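Local coordinates for protein intracellular exo-alpha-(1->5)-L-arabinofuranosidase (Bifidobacterium longum, PDB 2Y2W) that hydrolyses terminal non-reducing alpha-(1->5)-L-arabinofuranosyl bonds in plant arabinans and is also active on wheat arabinoxylan, at residues I455-V469 and L481-L494. Numbering follows the deposited sequence.
Sequences IHTEAYGDVPAIDAV and LLAVNRDANTPHTL
The Arg486 side chain passes the Ala465 carbonyl to reach that of Pro464, its chain bent at chi3 (-82°) so that Arg486 NH2 lies 2.8 Å from Pro464 O. The Ala465 carbonyl oxygen sits at the edge of the guanidinium, in its plane, and accepts a hydrogen bond from the backbone N of Arg486 at 2.8 Å. Asp467 CG lies 4.2 Å above one face of the Arg486 guanidinium, toward its rim. Asp467 OD2 is 4.4 Å from Arg486 NH2 and well out of the plane, so any attraction is probably one of charge alone, whereas NH1 forms a salt bridge with Glu308. From here the antiparallel hairpin of strands 462-473 and 478-485 continues through paired backbone bonds, Asp467 with Val484 and Val469 with Leu482. It belongs to the C-terminal beta-sandwich domain that accompanies the (beta/alpha)8 catalytic barrel in family 51 enzymes. On the face carrying Asp467 and Val469, which turns to helix 382-397, Val469 CG2 meets Leu482 CB at 3.8 Å. The other face brings Ala468 CB against Ala483 CB, and Ile466 CD1 reaches both Asn485 OD1 (3.4 Å) and, more loosely, Leu494 CD2. Asn485 ND2 is hydrogen-bonded to Pro555 O. Past the strand, Asp487 holds CG anti to its own N (chi1 -163°); OD1 is met nearly along its C-O axis by Asn489 N, an Asx turn, and from above the carboxylate plane by Thr490 N, while OD2 takes a weak hydrogen bond from His492 NE2 and touches Ile455 CG2. An alanine here would remove both oxygens, and is likely to leave Asn489 N and Thr490 N without their acceptor, His492 without its weak bond and a gap beside Ile455 CG2.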
# COMPACT_ATOMS: atom_id res chain seq x y z
N ILE D 455 -47.82 4.26 18.44
CA ILE D 455 -48.10 3.02 17.72
C ILE D 455 -46.97 2.01 17.94
O ILE D 455 -45.83 2.38 18.23
CB ILE D 455 -48.33 3.26 16.20
CG1 ILE D 455 -47.26 4.19 15.62
CG2 ILE D 455 -49.74 3.81 15.96
CD1 ILE D 455 -47.33 4.37 14.11
N HIS D 456 -47.29 0.72 17.78
CA HIS D 456 -46.34 -0.36 18.05
C HIS D 456 -45.73 -0.93 16.76
O HIS D 456 -46.40 -1.07 15.74
CB HIS D 456 -47.02 -1.48 18.85
CG HIS D 456 -46.07 -2.51 19.38
ND1 HIS D 456 -45.39 -2.36 20.57
CD2 HIS D 456 -45.67 -3.70 18.87
CE1 HIS D 456 -44.63 -3.42 20.78
NE2 HIS D 456 -44.78 -4.24 19.76
N THR D 457 -44.43 -1.25 16.84
CA THR D 457 -43.69 -1.84 15.72
C THR D 457 -42.83 -3.01 16.21
O THR D 457 -42.53 -3.11 17.40
CB THR D 457 -42.76 -0.80 15.03
OG1 THR D 457 -41.89 -0.20 16.00
CG2 THR D 457 -43.58 0.29 14.35
N GLU D 458 -42.44 -3.89 15.29
CA GLU D 458 -41.53 -5.00 15.61
C GLU D 458 -40.09 -4.55 15.81
O GLU D 458 -39.44 -4.93 16.78
CB GLU D 458 -41.58 -6.10 14.54
CG GLU D 458 -42.33 -7.37 14.95
CD GLU D 458 -43.67 -7.53 14.24
OE1 GLU D 458 -44.39 -6.52 14.07
OE2 GLU D 458 -44.00 -8.67 13.86
N ALA D 459 -39.59 -3.74 14.87
CA ALA D 459 -38.20 -3.29 14.86
C ALA D 459 -37.89 -2.25 15.94
O ALA D 459 -36.81 -2.27 16.53
CB ALA D 459 -37.83 -2.75 13.48
N TYR D 460 -38.84 -1.36 16.20
CA TYR D 460 -38.68 -0.30 17.19
C TYR D 460 -39.74 -0.44 18.29
O TYR D 460 -40.62 -1.29 18.19
CB TYR D 460 -38.74 1.08 16.52
CG TYR D 460 -38.02 1.12 15.19
CD1 TYR D 460 -36.63 1.18 15.13
CD2 TYR D 460 -38.73 1.08 13.99
CE1 TYR D 460 -35.96 1.20 13.91
CE2 TYR D 460 -38.07 1.10 12.76
CZ TYR D 460 -36.69 1.17 12.73
OH TYR D 460 -36.03 1.19 11.53
N GLY D 461 -39.64 0.39 19.33
CA GLY D 461 -40.57 0.32 20.46
C GLY D 461 -41.92 0.92 20.16
O GLY D 461 -42.54 0.63 19.13
N ASP D 462 -42.40 1.76 21.08
CA ASP D 462 -43.63 2.51 20.89
C ASP D 462 -43.28 3.91 20.39
O ASP D 462 -42.61 4.67 21.08
CB ASP D 462 -44.44 2.58 22.19
N VAL D 463 -43.71 4.23 19.17
CA VAL D 463 -43.31 5.47 18.51
C VAL D 463 -44.49 6.39 18.17
O VAL D 463 -45.57 5.90 17.82
CB VAL D 463 -42.45 5.18 17.24
CG1 VAL D 463 -41.11 4.59 17.63
CG2 VAL D 463 -43.19 4.27 16.26
N PRO D 464 -44.29 7.72 18.28
CA PRO D 464 -45.35 8.67 17.92
C PRO D 464 -45.76 8.53 16.46
O PRO D 464 -44.91 8.37 15.58
CB PRO D 464 -44.69 10.03 18.16
CG PRO D 464 -43.62 9.77 19.15
CD PRO D 464 -43.10 8.41 18.81
N ALA D 465 -47.07 8.59 16.21
CA ALA D 465 -47.60 8.49 14.85
C ALA D 465 -47.28 9.74 14.03
O ALA D 465 -46.87 9.63 12.88
CB ALA D 465 -49.10 8.24 14.89
N ILE D 466 -47.47 10.91 14.64
CA ILE D 466 -47.21 12.18 13.97
C ILE D 466 -45.79 12.66 14.24
O ILE D 466 -45.29 12.57 15.36
CB ILE D 466 -48.26 13.27 14.39
CG1 ILE D 466 -49.70 12.76 14.21
CG2 ILE D 466 -48.04 14.58 13.63
CD1 ILE D 466 -50.10 12.44 12.76
N ASP D 467 -45.14 13.17 13.19
CA ASP D 467 -43.79 13.72 13.25
C ASP D 467 -43.73 14.96 12.35
O ASP D 467 -44.24 14.93 11.23
CB ASP D 467 -42.77 12.67 12.80
CG ASP D 467 -41.34 13.06 13.12
OD1 ASP D 467 -41.12 13.92 14.01
OD2 ASP D 467 -40.42 12.50 12.49
N ALA D 468 -43.11 16.04 12.84
CA ALA D 468 -43.13 17.33 12.13
C ALA D 468 -41.92 18.25 12.36
O ALA D 468 -41.26 18.18 13.40
CB ALA D 468 -44.43 18.08 12.45
N VAL D 469 -41.66 19.12 11.37
CA VAL D 469 -40.68 20.21 11.48
C VAL D 469 -41.27 21.56 11.10
O VAL D 469 -42.18 21.64 10.27
CB VAL D 469 -39.43 20.02 10.58
CG1 VAL D 469 -38.39 19.18 11.26
CG2 VAL D 469 -39.81 19.45 9.21
N LEU D 481 -44.26 24.39 7.31
CA LEU D 481 -44.46 23.23 8.17
C LEU D 481 -44.57 21.95 7.35
O LEU D 481 -45.37 21.86 6.41
CB LEU D 481 -45.71 23.41 9.05
CG LEU D 481 -46.26 22.18 9.80
CD1 LEU D 481 -45.35 21.76 10.95
CD2 LEU D 481 -47.67 22.42 10.31
N LEU D 482 -43.76 20.96 7.72
CA LEU D 482 -43.82 19.63 7.12
C LEU D 482 -44.20 18.62 8.20
O LEU D 482 -43.58 18.60 9.27
CB LEU D 482 -42.47 19.25 6.49
CG LEU D 482 -41.87 20.16 5.41
CD1 LEU D 482 -40.36 19.99 5.35
CD2 LEU D 482 -42.50 19.89 4.05
N ALA D 483 -45.21 17.80 7.92
CA ALA D 483 -45.67 16.79 8.88
C ALA D 483 -46.01 15.46 8.23
O ALA D 483 -46.45 15.40 7.09
CB ALA D 483 -46.86 17.32 9.68
N VAL D 484 -45.80 14.38 8.99
CA VAL D 484 -46.02 13.02 8.50
C VAL D 484 -46.91 12.21 9.45
O VAL D 484 -46.79 12.32 10.67
CB VAL D 484 -44.66 12.29 8.25
CG1 VAL D 484 -44.79 10.77 8.37
CG2 VAL D 484 -44.10 12.66 6.88
N ASN D 485 -47.82 11.42 8.87
CA ASN D 485 -48.62 10.46 9.62
C ASN D 485 -48.09 9.04 9.40
O ASN D 485 -48.16 8.52 8.29
CB ASN D 485 -50.10 10.56 9.24
CG ASN D 485 -50.99 9.69 10.11
OD1 ASN D 485 -50.67 9.39 11.27
ND2 ASN D 485 -52.13 9.28 9.57
N ARG D 486 -47.57 8.44 10.46
CA ARG D 486 -46.90 7.14 10.38
C ARG D 486 -47.80 5.92 10.63
O ARG D 486 -47.41 4.79 10.34
CB ARG D 486 -45.68 7.10 11.30
CG ARG D 486 -44.53 7.98 10.84
CD ARG D 486 -43.27 7.76 11.65
NE ARG D 486 -43.27 8.50 12.91
CZ ARG D 486 -42.23 8.59 13.74
NH1 ARG D 486 -41.09 7.98 13.45
NH2 ARG D 486 -42.34 9.29 14.86
N ASP D 487 -49.00 6.16 11.17
CA ASP D 487 -49.98 5.10 11.39
C ASP D 487 -50.44 4.53 10.05
O ASP D 487 -50.69 5.27 9.10
CB ASP D 487 -51.18 5.63 12.19
CG ASP D 487 -52.03 4.51 12.80
OD1 ASP D 487 -52.44 3.58 12.07
OD2 ASP D 487 -52.31 4.58 14.01
N ALA D 488 -50.55 3.20 9.98
CA ALA D 488 -50.83 2.51 8.72
C ALA D 488 -52.31 2.28 8.42
O ALA D 488 -52.68 2.04 7.27
CB ALA D 488 -50.06 1.19 8.67
N ASN D 489 -53.16 2.35 9.45
CA ASN D 489 -54.59 2.08 9.29
C ASN D 489 -55.53 2.96 10.14
O ASN D 489 -56.74 2.72 10.18
CB ASN D 489 -54.90 0.58 9.49
CG ASN D 489 -54.07 -0.05 10.60
OD1 ASN D 489 -54.07 0.41 11.74
ND2 ASN D 489 -53.35 -1.12 10.26
N THR D 490 -54.97 3.97 10.81
CA THR D 490 -55.77 4.92 11.59
C THR D 490 -55.44 6.36 11.21
O THR D 490 -54.29 6.80 11.37
CB THR D 490 -55.59 4.71 13.11
OG1 THR D 490 -55.84 3.34 13.45
CG2 THR D 490 -56.55 5.60 13.90
N PRO D 491 -56.44 7.11 10.70
CA PRO D 491 -56.29 8.53 10.38
C PRO D 491 -56.34 9.40 11.63
O PRO D 491 -57.11 9.12 12.55
CB PRO D 491 -57.50 8.82 9.48
CG PRO D 491 -58.09 7.48 9.14
CD PRO D 491 -57.76 6.61 10.30
N HIS D 492 -55.54 10.46 11.65
CA HIS D 492 -55.48 11.38 12.79
C HIS D 492 -55.77 12.82 12.37
O HIS D 492 -55.60 13.19 11.20
CB HIS D 492 -54.12 11.31 13.47
CG HIS D 492 -53.75 9.94 13.96
ND1 HIS D 492 -54.13 9.46 15.19
CD2 HIS D 492 -53.03 8.95 13.37
CE1 HIS D 492 -53.67 8.23 15.34
NE2 HIS D 492 -53.00 7.90 14.25
N THR D 493 -56.22 13.62 13.33
CA THR D 493 -56.44 15.05 13.12
C THR D 493 -55.65 15.83 14.16
O THR D 493 -55.68 15.50 15.35
CB THR D 493 -57.95 15.40 13.17
OG1 THR D 493 -58.66 14.61 12.21
CG2 THR D 493 -58.18 16.88 12.86
N LEU D 494 -54.93 16.85 13.70
CA LEU D 494 -54.00 17.59 14.56
C LEU D 494 -54.28 19.09 14.61
O LEU D 494 -54.85 19.67 13.68
CB LEU D 494 -52.54 17.33 14.14
CG LEU D 494 -52.14 17.38 12.66
CD1 LEU D 494 -50.73 17.90 12.51
CD2 LEU D 494 -52.28 16.01 12.01